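Local coordinates for protein chitinase (Thermococcus chitonophagus, PDB 5XSW) that probably hydrolyses internal beta-1,4 links of chitin, this chain being the C-terminal part of the longer protein and carrying bound glycan in its pocket, at residues H25-N37 with P465-Y478. Residues are numbered along the deposited sequence; the frame is centred on the assembly and turned at random.
Sequences HYVWNGWCFDIKN and PEPHIPRPTGDDWY. With GOL (glycerol), chain J.
Trp-28 packs against two prolines where the N-terminal beta-sandwich-like domain, made of antiparallel sheets, meets the proline-rich C-terminal segment that runs off the helical domain. CB of Pro-465 lies over the five-membered ring in a CH-pi contact, 3.4 Å from its centroid and 13° off the normal, while Pro-470 comes in obliquely on the six-membered ring, its CB 3.8 Å from CZ2. With CG anti to the backbone N (chi1 173°), the indole reaches across to the proline segment, and its NE1 donates to Pro-467 O at 2.9 Å, close to the ring plane. The next residue, Asn-29, occupies the third position of a type II turn, Val-27 to Gly-30. Its OD1 accepts a hydrogen bond from the backbone N-H of Arg-471 (N to OD1 3.0 Å), and its amide stacks on the guanidinium with the planes 19° apart. Because the Arg-471 chain bends at chi3, NH2 comes near the edge of the Phe-33 ring. Tyr-104 adds a cation-pi contact to this arginine. A glycerol, probably from the crystallisation liquor, spans the stacked pair, taking ND2 of Asn-29 on O2 and NH2 of Arg-471 on O1. Water bridges Cys-32 O to Arg-471 NE. Further along, Asp-34 on strand 32-41 meets the start of helix 475-482, where Gly-474 is the N-cap residue. OD1 receives a weak bond from Gly-474 N, and OD2 lies in the plane of the Trp-477 ring at its edge, 3.4 Å from CD1. Beside it the Tyr-478 ring turns its edge to the strand, bringing CE1 to 3.3 Å from Ile-35 O.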
loop_
_atom_site.group_PDB
_atom_site.type_symbol
_atom_site.label_atom_id
_atom_site.label_comp_id
_atom_site.label_asym_id
_atom_site.label_seq_id
_atom_site.Cartn_x
_atom_site.Cartn_y
_atom_site.Cartn_z
ATOM N N HIS A 25 -7.967 25.206 5.475
ATOM C CA HIS A 25 -6.647 24.821 5.004
ATOM C C HIS A 25 -6.057 23.852 6.032
ATOM O O HIS A 25 -6.561 23.747 7.145
ATOM C CB HIS A 25 -5.743 26.052 4.827
ATOM C CG HIS A 25 -5.619 26.866 6.075
ATOM N ND1 HIS A 25 -4.628 26.653 7.009
ATOM C CD2 HIS A 25 -6.395 27.860 6.570
ATOM C CE1 HIS A 25 -4.787 27.491 8.020
ATOM N NE2 HIS A 25 -5.854 28.234 7.779
ATOM N N TYR A 26 -4.990 23.163 5.655
ATOM C CA TYR A 26 -4.355 22.172 6.517
ATOM C C TYR A 26 -4.078 22.741 7.887
ATOM O O TYR A 26 -3.478 23.803 8.013
ATOM C CB TYR A 26 -3.028 21.664 5.906
ATOM C CG TYR A 26 -2.267 20.817 6.888
ATOM C CD1 TYR A 26 -2.737 19.551 7.224
ATOM C CD2 TYR A 26 -1.119 21.281 7.506
ATOM C CE1 TYR A 26 -2.074 18.764 8.155
ATOM C CE2 TYR A 26 -0.445 20.495 8.448
ATOM C CZ TYR A 26 -0.946 19.239 8.760
ATOM O OH TYR A 26 -0.344 18.437 9.689
ATOM N N VAL A 27 -4.498 22.026 8.931
ATOM C CA VAL A 27 -3.957 22.281 10.260
ATOM C C VAL A 27 -3.667 20.903 10.910
ATOM O O VAL A 27 -4.314 19.903 10.570
ATOM C CB VAL A 27 -4.929 23.131 11.179
ATOM C CG1 VAL A 27 -5.511 24.313 10.422
ATOM C CG2 VAL A 27 -6.007 22.300 11.757
ATOM N N TRP A 28 -2.691 20.873 11.799
ATOM C CA TRP A 28 -2.216 19.675 12.473
ATOM C C TRP A 28 -3.355 18.898 13.072
ATOM O O TRP A 28 -4.165 19.462 13.812
ATOM C CB TRP A 28 -1.233 20.050 13.554
ATOM C CG TRP A 28 -0.841 18.873 14.384
ATOM C CD1 TRP A 28 -1.310 18.545 15.633
ATOM C CD2 TRP A 28 0.160 17.885 14.048
ATOM N NE1 TRP A 28 -0.694 17.390 16.079
ATOM C CE2 TRP A 28 0.234 16.981 15.143
ATOM C CE3 TRP A 28 1.005 17.689 12.929
ATOM C CZ2 TRP A 28 1.092 15.877 15.147
ATOM C CZ3 TRP A 28 1.875 16.587 12.932
ATOM C CH2 TRP A 28 1.931 15.706 14.046
ATOM N N ASN A 29 -3.467 17.628 12.666
ATOM C CA ASN A 29 -4.454 16.690 13.197
ATOM C C ASN A 29 -5.874 17.014 12.764
ATOM O O ASN A 29 -6.800 16.364 13.176
ATOM C CB ASN A 29 -4.399 16.649 14.731
ATOM C CG ASN A 29 -4.563 15.237 15.276
ATOM O OD1 ASN A 29 -4.454 14.266 14.531
ATOM N ND2 ASN A 29 -4.779 15.115 16.594
ATOM N N GLY A 30 -6.047 18.004 11.908
ATOM C CA GLY A 30 -7.390 18.362 11.486
ATOM C C GLY A 30 -7.576 18.401 9.985
ATOM O O GLY A 30 -8.459 19.112 9.478
ATOM N N TRP A 31 -6.772 17.626 9.251
ATOM C CA TRP A 31 -6.863 17.661 7.788
ATOM C C TRP A 31 -8.062 16.850 7.353
ATOM O O TRP A 31 -8.733 17.144 6.347
ATOM C CB TRP A 31 -5.561 17.131 7.161
ATOM C CG TRP A 31 -5.567 17.043 5.654
ATOM C CD1 TRP A 31 -5.261 18.050 4.762
ATOM C CD2 TRP A 31 -5.893 15.886 4.856
ATOM N NE1 TRP A 31 -5.399 17.584 3.471
ATOM C CE2 TRP A 31 -5.778 16.267 3.503
ATOM C CE3 TRP A 31 -6.297 14.580 5.157
ATOM C CZ2 TRP A 31 -6.023 15.386 2.463
ATOM C CZ3 TRP A 31 -6.559 13.707 4.114
ATOM C CH2 TRP A 31 -6.421 14.125 2.777
ATOM N N CYS A 32 -8.324 15.793 8.120
ATOM C CA CYS A 32 -9.482 14.948 7.929
ATOM C C CYS A 32 -9.875 14.399 9.316
ATOM O O CYS A 32 -8.998 14.054 10.152
ATOM C CB CYS A 32 -9.191 13.762 6.972
ATOM S SG CYS A 32 -10.614 12.947 6.399
ATOM N N PHE A 33 -11.177 14.329 9.548
ATOM C CA PHE A 33 -11.719 13.611 10.720
ATOM C C PHE A 33 -12.472 12.411 10.250
ATOM O O PHE A 33 -13.377 12.516 9.415
ATOM C CB PHE A 33 -12.655 14.542 11.574
ATOM C CG PHE A 33 -11.959 15.752 12.097
ATOM C CD1 PHE A 33 -11.105 15.663 13.191
ATOM C CD2 PHE A 33 -12.132 16.982 11.495
ATOM C CE1 PHE A 33 -10.447 16.798 13.684
ATOM C CE2 PHE A 33 -11.463 18.123 11.963
ATOM C CZ PHE A 33 -10.613 18.032 13.046
ATOM N N ASP A 34 -12.140 11.246 10.787
ATOM C CA ASP A 34 -12.873 10.042 10.470
ATOM C C ASP A 34 -13.742 9.690 11.691
ATOM O O ASP A 34 -13.197 9.402 12.753
ATOM C CB ASP A 34 -11.942 8.856 10.169
ATOM C CG ASP A 34 -11.259 8.965 8.799
ATOM O OD1 ASP A 34 -11.503 9.967 8.103
ATOM O OD2 ASP A 34 -10.491 8.030 8.469
ATOM N N ILE A 35 -15.056 9.704 11.514
ATOM C CA ILE A 35 -15.976 9.473 12.660
ATOM C C ILE A 35 -16.495 8.064 12.691
ATOM O O ILE A 35 -17.164 7.613 11.761
ATOM C CB ILE A 35 -17.134 10.500 12.592
ATOM C CG1 ILE A 35 -16.506 11.909 12.760
ATOM C CG2 ILE A 35 -18.171 10.184 13.695
ATOM C CD1 ILE A 35 -17.499 13.019 12.840
ATOM N N LYS A 36 -16.148 7.322 13.749
ATOM C CA LYS A 36 -16.699 5.998 13.972
ATOM C C LYS A 36 -18.229 6.047 14.248
ATOM O O LYS A 36 -19.021 5.340 13.620
ATOM C CB LYS A 36 -15.989 5.354 15.154
ATOM C CG LYS A 36 -16.326 3.872 15.372
ATOM C CD LYS A 36 -15.842 3.414 16.766
ATOM C CE LYS A 36 -15.894 1.892 16.944
ATOM N NZ LYS A 36 -14.864 1.136 16.112
ATOM N N ASN A 37 -18.619 6.875 15.225
ATOM C CA ASN A 37 -20.032 7.113 15.491
ATOM C C ASN A 37 -20.153 8.362 16.373
ATOM O O ASN A 37 -19.141 8.978 16.736
ATOM C CB ASN A 37 -20.711 5.880 16.116
ATOM C CG ASN A 37 -19.984 5.331 17.310
ATOM O OD1 ASN A 37 -19.598 6.078 18.207
ATOM N ND2 ASN A 37 -19.827 4.001 17.353
ATOM N N PRO A 465 3.632 20.626 17.188
ATOM C CA PRO A 465 2.181 20.651 17.408
ATOM C C PRO A 465 1.737 19.555 18.389
ATOM O O PRO A 465 2.331 18.463 18.398
ATOM C CB PRO A 465 1.594 20.377 16.021
ATOM C CG PRO A 465 2.705 20.452 15.075
ATOM C CD PRO A 465 3.993 20.316 15.796
ATOM N N GLU A 466 0.732 19.866 19.210
ATOM C CA GLU A 466 0.147 18.933 20.165
ATOM C C GLU A 466 -1.223 18.502 19.660
ATOM O O GLU A 466 -1.905 19.283 18.990
ATOM C CB GLU A 466 0.036 19.585 21.551
ATOM C CG GLU A 466 1.396 19.873 22.206
ATOM C CD GLU A 466 1.937 18.662 22.943
ATOM O OE1 GLU A 466 1.378 17.555 22.770
ATOM O OE2 GLU A 466 2.894 18.817 23.736
ATOM N N PRO A 467 -1.619 17.249 19.926
ATOM C CA PRO A 467 -0.802 16.203 20.552
ATOM C C PRO A 467 0.322 15.738 19.564
ATOM O O PRO A 467 0.128 15.858 18.348
ATOM C CB PRO A 467 -1.826 15.098 20.818
ATOM C CG PRO A 467 -2.763 15.227 19.666
ATOM C CD PRO A 467 -2.881 16.702 19.394
ATOM N N HIS A 468 1.468 15.269 20.063
ATOM C CA HIS A 468 2.586 14.984 19.171
ATOM C C HIS A 468 2.310 13.812 18.238
ATOM O O HIS A 468 2.823 13.777 17.135
ATOM C CB HIS A 468 3.841 14.708 19.975
ATOM C CG HIS A 468 4.329 15.892 20.746
ATOM N ND1 HIS A 468 4.102 17.194 20.340
ATOM C CD2 HIS A 468 5.032 15.971 21.902
ATOM C CE1 HIS A 468 4.659 18.020 21.206
ATOM N NE2 HIS A 468 5.230 17.303 22.162
ATOM N N ILE A 469 1.512 12.848 18.690
ATOM C CA ILE A 469 1.104 11.724 17.829
ATOM C C ILE A 469 -0.262 12.002 17.234
ATOM O O ILE A 469 -1.257 12.097 17.973
ATOM C CB ILE A 469 1.104 10.407 18.631
ATOM C CG1 ILE A 469 2.489 10.205 19.261
ATOM C CG2 ILE A 469 0.625 9.208 17.763
ATOM C CD1 ILE A 469 2.570 8.960 20.178
ATOM N N PRO A 470 -0.330 12.170 15.896
ATOM C CA PRO A 470 -1.597 12.512 15.248
ATOM C C PRO A 470 -2.440 11.258 15.058
ATOM O O PRO A 470 -1.870 10.158 15.084
ATOM C CB PRO A 470 -1.148 13.122 13.891
ATOM C CG PRO A 470 0.105 12.331 13.565
ATOM C CD PRO A 470 0.789 12.059 14.924
ATOM N N ARG A 471 -3.750 11.396 14.875
ATOM C CA ARG A 471 -4.582 10.245 14.502
ATOM C C ARG A 471 -4.321 9.818 13.043
ATOM O O ARG A 471 -4.164 10.686 12.176
ATOM C CB ARG A 471 -6.075 10.565 14.632
ATOM C CG ARG A 471 -6.491 11.091 16.037
ATOM C CD ARG A 471 -8.037 11.331 16.090
ATOM N NE ARG A 471 -8.234 12.584 15.418
ATOM C CZ ARG A 471 -8.116 13.761 16.003
ATOM N NH1 ARG A 471 -7.927 13.841 17.310
ATOM N NH2 ARG A 471 -8.222 14.854 15.281
ATOM N N PRO A 472 -4.289 8.504 12.790
ATOM C CA PRO A 472 -4.433 8.009 11.417
ATOM C C PRO A 472 -5.787 8.469 10.914
ATOM O O PRO A 472 -6.762 8.511 11.693
ATOM C CB PRO A 472 -4.388 6.473 11.561
ATOM C CG PRO A 472 -4.836 6.231 13.059
ATOM C CD PRO A 472 -4.304 7.421 13.796
ATOM N N THR A 473 -5.878 8.820 9.635
ATOM C CA THR A 473 -7.124 9.403 9.150
ATOM C C THR A 473 -7.225 9.320 7.620
ATOM O O THR A 473 -6.308 8.780 6.983
ATOM C CB THR A 473 -7.239 10.893 9.642
ATOM O OG1 THR A 473 -8.551 11.401 9.371
ATOM C CG2 THR A 473 -6.178 11.782 8.994
ATOM N N GLY A 474 -8.336 9.816 7.048
ATOM C CA GLY A 474 -8.544 9.836 5.599
ATOM C C GLY A 474 -9.395 8.687 5.101
ATOM O O GLY A 474 -9.782 7.796 5.870
ATOM N N ASP A 475 -9.650 8.658 3.796
ATOM C CA ASP A 475 -10.633 7.708 3.254
ATOM C C ASP A 475 -10.230 6.264 3.394
ATOM O O ASP A 475 -11.044 5.421 3.776
ATOM C CB ASP A 475 -10.899 7.974 1.750
ATOM C CG ASP A 475 -11.674 9.237 1.511
ATOM O OD1 ASP A 475 -11.265 10.308 1.957
ATOM O OD2 ASP A 475 -12.723 9.168 0.877
ATOM N N ASP A 476 -8.979 5.947 3.027
ATOM C CA ASP A 476 -8.519 4.559 3.117
ATOM C C ASP A 476 -8.609 4.055 4.601
ATOM O O ASP A 476 -8.999 2.964 4.838
ATOM C CB ASP A 476 -7.050 4.418 2.644
ATOM C CG ASP A 476 -6.882 4.691 1.099
ATOM O OD1 ASP A 476 -7.865 4.443 0.407
ATOM O OD2 ASP A 476 -5.804 5.163 0.647
ATOM N N TRP A 477 -8.136 4.854 5.534
ATOM C CA TRP A 477 -8.205 4.448 6.965
ATOM C C TRP A 477 -9.653 4.136 7.373
ATOM O O TRP A 477 -9.986 3.119 8.010
ATOM C CB TRP A 477 -7.637 5.559 7.840
ATOM C CG TRP A 477 -7.729 5.231 9.319
ATOM C CD1 TRP A 477 -8.657 5.726 10.246
ATOM C CD2 TRP A 477 -6.927 4.266 10.020
ATOM N NE1 TRP A 477 -8.408 5.131 11.497
ATOM C CE2 TRP A 477 -7.365 4.239 11.374
ATOM C CE3 TRP A 477 -5.858 3.434 9.645
ATOM C CZ2 TRP A 477 -6.740 3.430 12.337
ATOM C CZ3 TRP A 477 -5.230 2.632 10.630
ATOM C CH2 TRP A 477 -5.680 2.654 11.951
ATOM N N TYR A 478 -10.522 5.007 6.946
ATOM C CA TYR A 478 -11.934 4.879 7.292
ATOM C C TYR A 478 -12.504 3.542 6.922
ATOM O O TYR A 478 -13.058 2.839 7.778
ATOM C CB TYR A 478 -12.730 5.995 6.607
ATOM C CG TYR A 478 -14.197 6.065 7.108
ATOM C CD1 TYR A 478 -14.512 6.603 8.378
ATOM C CD2 TYR A 478 -15.222 5.592 6.328
ATOM C CE1 TYR A 478 -15.855 6.631 8.838
ATOM C CE2 TYR A 478 -16.585 5.647 6.764
ATOM C CZ TYR A 478 -16.877 6.166 8.008
ATOM O OH TYR A 478 -18.204 6.190 8.409
HETATM C C1 GOL J . -7.654 18.089 17.491
HETATM O O1 GOL J . -8.072 17.526 16.253
HETATM C C2 GOL J . -6.761 17.104 18.210
HETATM O O2 GOL J . -5.432 17.514 17.963
HETATM C C3 GOL J . -7.040 17.178 19.705
HETATM O O3 GOL J . -6.606 16.000 20.392
HETATM O O HOH W 1 -5.393 13.099 12.146
HETATM O O HOH W 2 -4.107 12.534 17.938
HETATM O O HOH W 3 -8.155 13.126 12.555
HETATM O O HOH W 4 -9.930 11.091 12.564
#